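Local structure of xylooligosaccharide oxidase (Myceliophthora thermophila, 5L6G) at residues G167-S172 / I378-G383; H174-A179 / L285-A290; Y399-R402 / R406-F409. The protein catalyses the oxidation of the C1 hydroxyl of xylooligosaccharides and related sugars to lactones, using a bicovalently bound FAD and reducing oxygen to hydrogen peroxide. One frame throughout, in Å; residues are numbered along the deposited sequence.

Contact 1 of 3, residues G167-S172 / I378-G383; sequences GGFGFS and IIDMYG. With FAD (flavin-adenine dinucleotide), chain D.
Asp-380, near the end of strand 374-381, lays its carboxylate beside the ring of Phe-169: CG of Asp-380 is 3.4 Å from CE1 of Phe-169. The two side chains run antiparallel alongside one another, and the carboxylate meets the CD1-CE1 side of the ring obliquely, the two planes 33° apart. The side chain of Asp-380 also touches Arg-272, a substrate-binding residue. Next in the chain, Met-381 adds its carbonyl, whose O lies at the ring edge, 3.9 Å from CZ of Phe-169. Tyr-382 then takes the CD2-CE2 side, its CD2 being 3.6 Å from CE2 of Phe-169. These rings are close to parallel, but with centroids 5.6 Å apart they are too far offset for a full stack. The hydroxyl of Tyr-382 is hydrogen-bonded to Phe-401 O and Tyr-399 OH. Phe-169 extends toward the strand because chi1 of -173° sets CG across from the backbone N, while its backbone grips the flavin: N of Phe-169 donates to O2 of FAD over 3.1 Å, almost straight at 175°, and N3 of FAD donates to O of Phe-169 at 2.6 Å. Gly-167 and Gly-168 have positive phi, where a beta carbon would strike the preceding carbonyl. Backbone polar groups of the PCMH-type FAD-binding region thus read the flavin's pyrimidine edge, while an apolar ring packed on the sheet lining the sugar pocket, where Ile-378 touches bound xylose, probably helps hold that backbone.

Contact 2 of 3, residues H174-A179 / L285-A290; sequences HSHGLA and LYHGNA. With NAG (2-acetamido-2-deoxy-beta-D-glucopyranose), chain G; XYP (beta-D-xylopyranose), chain J.
Ser-175 and His-287 mark the closest backbone approach, with their CA atoms 8.0 Å apart, so side chains must span the gap. Ser-175 belongs to the short helix 173-176, and Gly-177 leaves the helical conformation with phi 94°, an angle that a beta carbon would make strained. In the second segment, strand 280-286 gives way to an inverse gamma turn centred on His-287, with a weak bond from Gly-288 N to Tyr-286 O; a side chain at Gly-288 would run into the tyrosine ring. With CG of His-287 set across from its carbonyl carbon (chi1 -68°), the imidazole reaches toward the helix. OG of Ser-175 sits over the centre of one face of that ring, 4.0 Å from CD2 of His-287, and is itself hydrogen-bonded to Glu-267 O and Asn-270 ND2. His-176 meets the same ring obliquely, the planes at 55°. A water in the plane of both imidazoles bridges them, 2.7 Å from NE2 of His-176 and 2.7 Å from ND1 of His-287. Histidine suits position His-287 because ND1 takes the water and NE2 is hydrogen-bonded to Phe-171 O. Asn-289 carries an N-linked glycan, its ND2 being 1.5 Å from C1 of NAG, while its OD1 caps Ala-292 N. The contact joins helix 173-176 to the end of strand 280-286 just before helix 290-304, with Asn-270 of strand 269-275 touching both Ser-175 and His-287.

Contact 3 of 3, residues Y399-R402 / R406-F409; sequences YAFR and RHLF
The imidazole of His-407 is packed between backbone and side chain, with CA of Phe-401 over one face and CG of Arg-406 over the other, both offset toward the rim. The first is a CH-pi contact: CA of Phe-401 stands 3.7 Å from the centroid of the His-407 ring, 21° off its normal. Phe-401 also turns the edge of its own ring to that face, a T-shaped pair with planes at 74° and centroids 5.2 Å apart; CD1 of Phe-401 comes to 3.5 Å from NE2 of His-407. The phenyl has the CB of Ala-400 over one face, 3.8 Å above its plane, and CZ of Tyr-399 at another part of its edge. Because CG of His-407 lies anti to its carbonyl carbon (chi1 -57°), the ring is carried across to the backbone of 400-402, where ND1 accepts from Asp-403 N in the connecting loop. Arg-402 N is also near that nitrogen, but the angle is poor; it makes a weak bond to Ala-400 O instead. A leucine in place of His-407 would probably leave Asp-403 N without its acceptor and deprive the Phe-401 edge of an aromatic face. The guanidinium of Arg-402, with CE2 of Tyr-399 over one face toward the rim, makes a salt bridge with Asp-181. The contact closes a short local loop between strands 374-381 and 409-417. Val-348 of strand 341-349 packs on both Phe-401 and His-407, and a classic beta bulge, Leu-408 and Phe-409 facing Thr-349, leads into strand 409-417; Leu-408 and Phe-409 also rest on helix 246-261.

Overall arrangement
From the N terminus, the chain first reaches 167-172 and then 174-179, both in the FAD-binding region and tied together by Gly-168 O and Ala-179 N. Contact 2 closes first, at 285-290, and its loop lies wholly within the larger one that contact 1 completes at 378-383. Both return to the eight-stranded antiparallel sheet, through strands 280-286 and 374-381, and so join the flavin-binding part to the substrate-side sheet. Contact 3 follows in series, a short local closure before strand 409-417. It leans on contact 1, where Met-381 CE packs on Phe-409, and on contact 2, where Leu-178 touches Tyr-399 and Arg-402.

Contact 1 of 3, residues G167-S172 / I378-G383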
loop_
_atom_site.group_PDB
_atom_site.type_symbol
_atom_site.label_atom_id
_atom_site.label_comp_id
_atom_site.label_asym_id
_atom_site.label_seq_id
_atom_site.Cartn_x
_atom_site.Cartn_y
_atom_site.Cartn_z
ATOM N N GLY A 167 -0.678 4.929 -2.770
ATOM C CA GLY A 167 0.604 4.602 -3.402
ATOM C C GLY A 167 0.454 3.277 -4.137
ATOM O O GLY A 167 -0.250 3.214 -5.155
ATOM N N GLY A 168 1.082 2.231 -3.595
ATOM C CA GLY A 168 0.946 0.885 -4.105
ATOM C C GLY A 168 2.158 0.466 -4.910
ATOM O O GLY A 168 2.249 0.747 -6.095
ATOM N N PHE A 169 3.082 -0.213 -4.238
ATOM C CA PHE A 169 4.384 -0.563 -4.759
ATOM C C PHE A 169 4.471 -2.086 -4.916
ATOM O O PHE A 169 4.152 -2.842 -3.977
ATOM C CB PHE A 169 5.467 -0.118 -3.773
ATOM C CG PHE A 169 6.852 -0.297 -4.307
ATOM C CD1 PHE A 169 7.497 -1.538 -4.220
ATOM C CD2 PHE A 169 7.502 0.753 -4.908
ATOM C CE1 PHE A 169 8.776 -1.706 -4.736
ATOM C CE2 PHE A 169 8.775 0.588 -5.433
ATOM C CZ PHE A 169 9.402 -0.645 -5.353
ATOM N N GLY A 170 4.946 -2.528 -6.081
ATOM C CA GLY A 170 5.156 -3.923 -6.318
ATOM C C GLY A 170 6.295 -4.205 -7.277
ATOM O O GLY A 170 7.201 -3.378 -7.480
ATOM N N PHE A 171 6.247 -5.398 -7.843
ATOM C CA PHE A 171 7.322 -5.903 -8.686
ATOM C C PHE A 171 7.300 -5.400 -10.127
ATOM O O PHE A 171 8.016 -5.927 -11.002
ATOM C CB PHE A 171 7.349 -7.434 -8.615
ATOM C CG PHE A 171 8.114 -7.970 -7.431
ATOM C CD1 PHE A 171 9.493 -7.853 -7.360
ATOM C CD2 PHE A 171 7.461 -8.591 -6.392
ATOM C CE1 PHE A 171 10.208 -8.357 -6.276
ATOM C CE2 PHE A 171 8.165 -9.100 -5.308
ATOM C CZ PHE A 171 9.541 -8.983 -5.255
ATOM N N SER A 172 6.488 -4.375 -10.372
ATOM C CA SER A 172 6.530 -3.604 -11.605
ATOM C C SER A 172 6.821 -2.133 -11.360
ATOM O O SER A 172 6.856 -1.355 -12.304
ATOM C CB SER A 172 5.186 -3.714 -12.344
ATOM O OG SER A 172 5.003 -5.037 -12.796
ATOM N N ILE A 378 11.491 -5.643 4.656
ATOM C CA ILE A 378 11.633 -5.501 3.220
ATOM C C ILE A 378 12.262 -4.138 2.965
ATOM O O ILE A 378 11.847 -3.151 3.544
ATOM C CB ILE A 378 10.292 -5.634 2.507
ATOM C CG1 ILE A 378 9.852 -7.094 2.502
ATOM C CG2 ILE A 378 10.378 -5.087 1.089
ATOM C CD1 ILE A 378 8.503 -7.318 1.845
ATOM N N ILE A 379 13.298 -4.100 2.136
ATOM C CA ILE A 379 13.876 -2.853 1.694
ATOM C C ILE A 379 13.697 -2.851 0.190
ATOM O O ILE A 379 14.384 -3.582 -0.526
ATOM C CB ILE A 379 15.387 -2.721 2.045
ATOM C CG1 ILE A 379 15.628 -2.981 3.530
ATOM C CG2 ILE A 379 15.903 -1.330 1.679
ATOM C CD1 ILE A 379 16.992 -3.538 3.830
ATOM N N ASP A 380 12.773 -2.032 -0.294
ATOM C CA ASP A 380 12.494 -2.000 -1.721
ATOM C C ASP A 380 13.514 -1.129 -2.414
ATOM O O ASP A 380 13.842 -0.053 -1.914
ATOM C CB ASP A 380 11.103 -1.425 -1.983
ATOM C CG ASP A 380 10.007 -2.379 -1.607
ATOM O OD1 ASP A 380 10.035 -3.531 -2.054
ATOM O OD2 ASP A 380 9.083 -1.969 -0.908
ATOM N N MET A 381 14.014 -1.587 -3.565
ATOM C CA MET A 381 14.801 -0.727 -4.433
ATOM C C MET A 381 13.823 0.223 -5.126
ATOM O O MET A 381 13.233 -0.089 -6.137
ATOM C CB MET A 381 15.618 -1.553 -5.459
ATOM C CG MET A 381 16.532 -2.581 -4.829
ATOM S SD MET A 381 17.831 -1.980 -3.714
ATOM C CE MET A 381 17.039 -2.189 -2.126
ATOM N N TYR A 382 13.662 1.402 -4.547
ATOM C CA TYR A 382 12.498 2.241 -4.793
ATOM C C TYR A 382 12.796 3.383 -5.759
ATOM O O TYR A 382 12.027 3.656 -6.685
ATOM C CB TYR A 382 12.022 2.757 -3.431
ATOM C CG TYR A 382 10.895 3.757 -3.449
ATOM C CD1 TYR A 382 11.152 5.115 -3.572
ATOM C CD2 TYR A 382 9.588 3.349 -3.320
ATOM C CE1 TYR A 382 10.139 6.041 -3.575
ATOM C CE2 TYR A 382 8.554 4.268 -3.307
ATOM C CZ TYR A 382 8.836 5.610 -3.445
ATOM O OH TYR A 382 7.812 6.514 -3.439
ATOM N N GLY A 383 13.907 4.072 -5.511
ATOM C CA GLY A 383 14.245 5.298 -6.200
ATOM C C GLY A 383 15.435 5.143 -7.132
ATOM O O GLY A 383 15.638 4.096 -7.752
HETATM P PA FAD D . -8.814 -1.143 3.506
HETATM O O1A FAD D . -10.155 -1.567 2.955
HETATM O O2A FAD D . -8.509 -1.548 4.913
HETATM O O5B FAD D . -8.581 0.390 3.246
HETATM C C5B FAD D . -7.388 1.086 3.617
HETATM C C4B FAD D . -7.672 2.568 3.722
HETATM O O4B FAD D . -8.133 3.051 2.457
HETATM C C3B FAD D . -8.768 2.888 4.726
HETATM O O3B FAD D . -8.528 4.161 5.288
HETATM C C2B FAD D . -10.010 2.951 3.875
HETATM O O2B FAD D . -11.071 3.690 4.466
HETATM C C1B FAD D . -9.463 3.562 2.604
HETATM N N9A FAD D . -10.286 3.180 1.455
HETATM C C8A FAD D . -10.605 1.959 1.033
HETATM N N7A FAD D . -11.406 2.022 -0.058
HETATM C C5A FAD D . -11.565 3.321 -0.313
HETATM C C6A FAD D . -12.318 4.086 -1.304
HETATM N N6A FAD D . -12.999 3.384 -2.230
HETATM N N1A FAD D . -12.277 5.431 -1.217
HETATM C C2A FAD D . -11.575 6.092 -0.293
HETATM N N3A FAD D . -10.849 5.439 0.663
HETATM C C4A FAD D . -10.831 4.078 0.675
HETATM N N1 FAD D . 1.164 -2.470 -0.134
HETATM C C2 FAD D . 2.073 -2.171 -1.116
HETATM O O2 FAD D . 2.311 -0.960 -1.381
HETATM N N3 FAD D . 2.683 -3.156 -1.821
HETATM C C4 FAD D . 2.431 -4.470 -1.609
HETATM O O4 FAD D . 2.992 -5.399 -2.255
HETATM C C4X FAD D . 1.468 -4.870 -0.560
HETATM N N5 FAD D . 1.157 -6.168 -0.275
HETATM C C5X FAD D . 0.229 -6.527 0.690
HETATM C C6 FAD D . -0.105 -7.861 0.955
HETATM C C7 FAD D . -1.040 -8.164 1.959
HETATM C C7M FAD D . -1.355 -9.615 2.227
HETATM C C8 FAD D . -1.735 -7.074 2.726
HETATM C C8M FAD D . -2.808 -7.372 3.768
HETATM C C9 FAD D . -1.396 -5.757 2.434
HETATM C C9A FAD D . -0.432 -5.436 1.461
HETATM N N10 FAD D . -0.063 -4.096 1.170
HETATM C C10 FAD D . 0.863 -3.756 0.181
HETATM C "C1'" FAD D . -0.649 -2.964 1.879
HETATM C "C2'" FAD D . -1.852 -2.413 1.181
HETATM O "O2'" FAD D . -1.381 -1.617 0.090
HETATM C "C3'" FAD D . -2.544 -1.508 2.185
HETATM O "O3'" FAD D . -2.894 -2.227 3.373
HETATM C "C4'" FAD D . -3.805 -0.936 1.531
HETATM O "O4'" FAD D . -4.063 0.362 2.083
HETATM C "C5'" FAD D . -4.956 -1.886 1.742
HETATM O "O5'" FAD D . -6.018 -1.557 0.842
HETATM P P FAD D . -7.431 -2.199 1.128
HETATM O O1P FAD D . -8.476 -1.610 0.234
HETATM O O2P FAD D . -7.316 -3.690 1.152
HETATM O O3P FAD D . -7.625 -1.836 2.676
#

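Contact 2 of 3, residues H174-A179 / L285-A290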
loop_
_atom_site.group_PDB
_atom_site.type_symbol
_atom_site.label_atom_id
_atom_site.label_comp_id
_atom_site.label_asym_id
_atom_site.label_seq_id
_atom_site.Cartn_x
_atom_site.Cartn_y
_atom_site.Cartn_z
ATOM N N HIS A 174 9.453 -0.248 -10.151
ATOM C CA HIS A 174 10.623 0.357 -10.769
ATOM C C HIS A 174 10.376 0.608 -12.272
ATOM O O HIS A 174 10.737 1.675 -12.806
ATOM C CB HIS A 174 11.852 -0.491 -10.589
ATOM C CG HIS A 174 13.113 0.252 -10.866
ATOM N ND1 HIS A 174 13.923 -0.029 -11.940
ATOM C CD2 HIS A 174 13.676 1.306 -10.229
ATOM C CE1 HIS A 174 14.954 0.800 -11.934
ATOM N NE2 HIS A 174 14.822 1.621 -10.908
ATOM N N SER A 175 9.772 -0.376 -12.949
ATOM C CA SER A 175 9.488 -0.247 -14.369
ATOM C C SER A 175 8.352 0.720 -14.712
ATOM O O SER A 175 8.410 1.382 -15.760
ATOM C CB SER A 175 9.161 -1.608 -14.975
ATOM O OG SER A 175 10.185 -2.539 -14.708
ATOM N N HIS A 176 7.315 0.785 -13.865
ATOM C CA HIS A 176 6.041 1.411 -14.245
ATOM C C HIS A 176 5.353 2.269 -13.172
ATOM O O HIS A 176 4.278 2.822 -13.408
ATOM C CB HIS A 176 5.057 0.310 -14.687
ATOM C CG HIS A 176 5.468 -0.410 -15.935
ATOM N ND1 HIS A 176 5.569 0.214 -17.157
ATOM C CD2 HIS A 176 5.755 -1.711 -16.157
ATOM C CE1 HIS A 176 5.929 -0.665 -18.078
ATOM N NE2 HIS A 176 6.057 -1.843 -17.494
ATOM N N GLY A 177 5.962 2.414 -12.009
ATOM C CA GLY A 177 5.433 3.338 -11.027
ATOM C C GLY A 177 4.521 2.683 -10.025
ATOM O O GLY A 177 4.508 1.461 -9.857
ATOM N N LEU A 178 3.791 3.510 -9.310
ATOM C CA LEU A 178 2.939 3.026 -8.238
ATOM C C LEU A 178 1.549 2.792 -8.804
ATOM O O LEU A 178 1.234 3.292 -9.874
ATOM C CB LEU A 178 2.880 4.045 -7.105
ATOM C CG LEU A 178 4.208 4.397 -6.440
ATOM C CD1 LEU A 178 4.033 5.537 -5.452
ATOM C CD2 LEU A 178 4.795 3.170 -5.766
ATOM N N ALA A 179 0.715 2.057 -8.076
ATOM C CA ALA A 179 -0.682 1.864 -8.491
ATOM C C ALA A 179 -1.386 3.203 -8.697
ATOM O O ALA A 179 -2.128 3.377 -9.664
ATOM C CB ALA A 179 -1.427 1.018 -7.469
ATOM N N LEU A 285 12.014 -9.242 -9.878
ATOM C CA LEU A 285 11.257 -9.627 -11.050
ATOM C C LEU A 285 11.783 -8.764 -12.193
ATOM O O LEU A 285 11.677 -7.533 -12.171
ATOM C CB LEU A 285 9.758 -9.419 -10.849
ATOM C CG LEU A 285 8.878 -10.050 -11.931
ATOM C CD1 LEU A 285 8.932 -11.565 -11.819
ATOM C CD2 LEU A 285 7.449 -9.562 -11.897
ATOM N N TYR A 286 12.380 -9.415 -13.178
ATOM C CA TYR A 286 12.939 -8.725 -14.308
ATOM C C TYR A 286 11.956 -8.831 -15.456
ATOM O O TYR A 286 11.520 -9.932 -15.806
ATOM C CB TYR A 286 14.268 -9.368 -14.673
ATOM C CG TYR A 286 14.982 -8.667 -15.784
ATOM C CD1 TYR A 286 15.690 -7.492 -15.545
ATOM C CD2 TYR A 286 14.944 -9.172 -17.077
ATOM C CE1 TYR A 286 16.336 -6.831 -16.565
ATOM C CE2 TYR A 286 15.594 -8.523 -18.117
ATOM C CZ TYR A 286 16.289 -7.356 -17.848
ATOM O OH TYR A 286 16.933 -6.724 -18.858
ATOM N N HIS A 287 11.588 -7.693 -16.035
ATOM C CA HIS A 287 10.646 -7.683 -17.148
ATOM C C HIS A 287 11.363 -7.989 -18.461
ATOM O O HIS A 287 11.662 -7.100 -19.257
ATOM C CB HIS A 287 9.912 -6.357 -17.215
ATOM C CG HIS A 287 8.986 -6.138 -16.065
ATOM N ND1 HIS A 287 7.734 -5.605 -16.228
ATOM C CD2 HIS A 287 9.110 -6.413 -14.743
ATOM C CE1 HIS A 287 7.131 -5.530 -15.057
ATOM N NE2 HIS A 287 7.947 -6.009 -14.137
ATOM N N GLY A 288 11.629 -9.267 -18.647
ATOM C CA GLY A 288 12.391 -9.781 -19.772
ATOM C C GLY A 288 12.722 -11.234 -19.464
ATOM O O GLY A 288 12.331 -11.759 -18.423
ATOM N N ASN A 289 13.438 -11.885 -20.371
ATOM C CA ASN A 289 13.724 -13.307 -20.233
ATOM C C ASN A 289 14.979 -13.519 -19.394
ATOM O O ASN A 289 15.599 -12.550 -18.949
ATOM C CB ASN A 289 13.832 -13.970 -21.613
ATOM C CG ASN A 289 14.871 -13.317 -22.498
ATOM O OD1 ASN A 289 15.895 -12.846 -22.018
ATOM N ND2 ASN A 289 14.611 -13.296 -23.817
ATOM N N ALA A 290 15.349 -14.779 -19.167
ATOM C CA ALA A 290 16.408 -15.099 -18.212
ATOM C C ALA A 290 17.776 -14.651 -18.692
ATOM O O ALA A 290 18.589 -14.196 -17.895
ATOM C CB ALA A 290 16.417 -16.588 -17.896
HETATM C C1 NAG G . 15.522 -12.697 -24.773
HETATM C C2 NAG G . 15.424 -13.479 -26.091
HETATM C C3 NAG G . 16.159 -12.793 -27.237
HETATM C C4 NAG G . 15.806 -11.317 -27.307
HETATM C C5 NAG G . 15.948 -10.654 -25.938
HETATM C C6 NAG G . 15.461 -9.210 -25.965
HETATM C C7 NAG G . 15.064 -15.897 -25.953
HETATM C C8 NAG G . 15.649 -17.263 -25.727
HETATM N N2 NAG G . 15.886 -14.847 -25.897
HETATM O O3 NAG G . 15.760 -13.370 -28.457
HETATM O O4 NAG G . 16.655 -10.704 -28.251
HETATM O O5 NAG G . 15.170 -11.350 -24.992
HETATM O O6 NAG G . 16.048 -8.493 -24.899
HETATM O O7 NAG G . 13.858 -15.797 -26.192
HETATM O O1 XYP J . 5.986 5.048 -16.590
HETATM C C1 XYP J . 4.952 5.968 -16.218
HETATM C C2 XYP J . 3.791 5.873 -17.207
HETATM C C3 XYP J . 2.593 6.703 -16.749
HETATM C C4 XYP J . 2.289 6.439 -15.274
HETATM C C5 XYP J . 3.548 6.578 -14.420
HETATM O O2 XYP J . 4.256 6.328 -18.484
HETATM O O3 XYP J . 1.427 6.412 -17.545
HETATM O O4 XYP J . 1.286 7.357 -14.829
HETATM O O5 XYP J . 4.524 5.658 -14.888
HETATM O O HOH W 1 6.897 -4.230 -18.385
#

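Contact 3 of 3, residues Y399-R402 / R406-F409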
loop_
_atom_site.group_PDB
_atom_site.type_symbol
_atom_site.label_atom_id
_atom_site.label_comp_id
_atom_site.label_asym_id
_atom_site.label_seq_id
_atom_site.Cartn_x
_atom_site.Cartn_y
_atom_site.Cartn_z
ATOM N N TYR A 399 0.778 12.068 -2.951
ATOM C CA TYR A 399 1.786 11.078 -2.571
ATOM C C TYR A 399 3.171 11.772 -2.521
ATOM O O TYR A 399 3.587 12.397 -3.489
ATOM C CB TYR A 399 1.771 9.873 -3.523
ATOM C CG TYR A 399 2.811 8.840 -3.139
ATOM C CD1 TYR A 399 2.491 7.823 -2.249
ATOM C CD2 TYR A 399 4.097 8.884 -3.661
ATOM C CE1 TYR A 399 3.427 6.887 -1.857
ATOM C CE2 TYR A 399 5.064 7.943 -3.271
ATOM C CZ TYR A 399 4.712 6.951 -2.366
ATOM O OH TYR A 399 5.598 5.988 -1.946
ATOM N N ALA A 400 3.893 11.630 -1.406
ATOM C CA ALA A 400 4.965 12.572 -1.072
ATOM C C ALA A 400 6.348 12.206 -1.581
ATOM O O ALA A 400 7.250 13.039 -1.603
ATOM C CB ALA A 400 5.026 12.780 0.443
ATOM N N PHE A 401 6.535 10.956 -1.951
ATOM C CA PHE A 401 7.879 10.408 -2.051
ATOM C C PHE A 401 8.298 10.148 -3.490
ATOM O O PHE A 401 8.354 9.006 -3.938
ATOM C CB PHE A 401 7.963 9.169 -1.174
ATOM C CG PHE A 401 7.471 9.416 0.229
ATOM C CD1 PHE A 401 8.123 10.320 1.049
ATOM C CD2 PHE A 401 6.367 8.778 0.717
ATOM C CE1 PHE A 401 7.670 10.576 2.331
ATOM C CE2 PHE A 401 5.908 9.029 2.004
ATOM C CZ PHE A 401 6.556 9.920 2.810
ATOM N N ARG A 402 8.620 11.235 -4.183
ATOM C CA ARG A 402 8.918 11.215 -5.611
ATOM C C ARG A 402 10.309 11.657 -6.040
ATOM O O ARG A 402 10.600 11.652 -7.229
ATOM C CB ARG A 402 7.912 12.124 -6.311
ATOM C CG ARG A 402 6.495 11.670 -6.124
ATOM C CD ARG A 402 6.258 10.280 -6.703
ATOM N NE ARG A 402 4.821 10.021 -6.827
ATOM C CZ ARG A 402 4.257 8.968 -7.427
ATOM N NH1 ARG A 402 4.979 8.014 -8.025
ATOM N NH2 ARG A 402 2.932 8.885 -7.454
ATOM N N ARG A 406 16.323 11.567 -2.833
ATOM C CA ARG A 406 15.895 11.684 -1.440
ATOM C C ARG A 406 15.027 10.485 -1.011
ATOM O O ARG A 406 15.025 10.078 0.166
ATOM C CB ARG A 406 15.131 13.006 -1.269
ATOM C CG ARG A 406 14.780 13.425 0.154
ATOM C CD ARG A 406 13.952 14.714 0.127
ATOM N NE ARG A 406 14.738 15.856 -0.347
ATOM C CZ ARG A 406 15.631 16.515 0.396
ATOM N NH1 ARG A 406 15.862 16.157 1.659
ATOM N NH2 ARG A 406 16.309 17.539 -0.123
ATOM N N HIS A 407 14.301 9.917 -1.970
ATOM C CA HIS A 407 13.405 8.805 -1.700
ATOM C C HIS A 407 13.929 7.616 -2.447
ATOM O O HIS A 407 13.495 7.298 -3.545
ATOM C CB HIS A 407 11.987 9.192 -2.091
ATOM C CG HIS A 407 11.530 10.416 -1.373
ATOM N ND1 HIS A 407 11.108 11.550 -2.022
ATOM C CD2 HIS A 407 11.527 10.712 -0.051
ATOM C CE1 HIS A 407 10.808 12.477 -1.128
ATOM N NE2 HIS A 407 11.042 11.990 0.075
ATOM N N LEU A 408 14.903 6.981 -1.816
ATOM C CA LEU A 408 15.678 5.933 -2.453
ATOM C C LEU A 408 15.169 4.548 -2.106
ATOM O O LEU A 408 15.210 3.647 -2.960
ATOM C CB LEU A 408 17.112 6.037 -1.980
ATOM C CG LEU A 408 18.100 5.158 -2.731
ATOM C CD1 LEU A 408 18.082 5.446 -4.225
ATOM C CD2 LEU A 408 19.494 5.354 -2.158
ATOM N N PHE A 409 14.736 4.386 -0.848
ATOM C CA PHE A 409 14.324 3.094 -0.302
ATOM C C PHE A 409 12.978 3.232 0.379
ATOM O O PHE A 409 12.718 4.210 1.077
ATOM C CB PHE A 409 15.291 2.574 0.769
ATOM C CG PHE A 409 16.650 2.218 0.253
ATOM C CD1 PHE A 409 16.795 1.322 -0.790
ATOM C CD2 PHE A 409 17.782 2.781 0.814
ATOM C CE1 PHE A 409 18.039 0.981 -1.254
ATOM C CE2 PHE A 409 19.029 2.467 0.334
ATOM C CZ PHE A 409 19.164 1.553 -0.694
#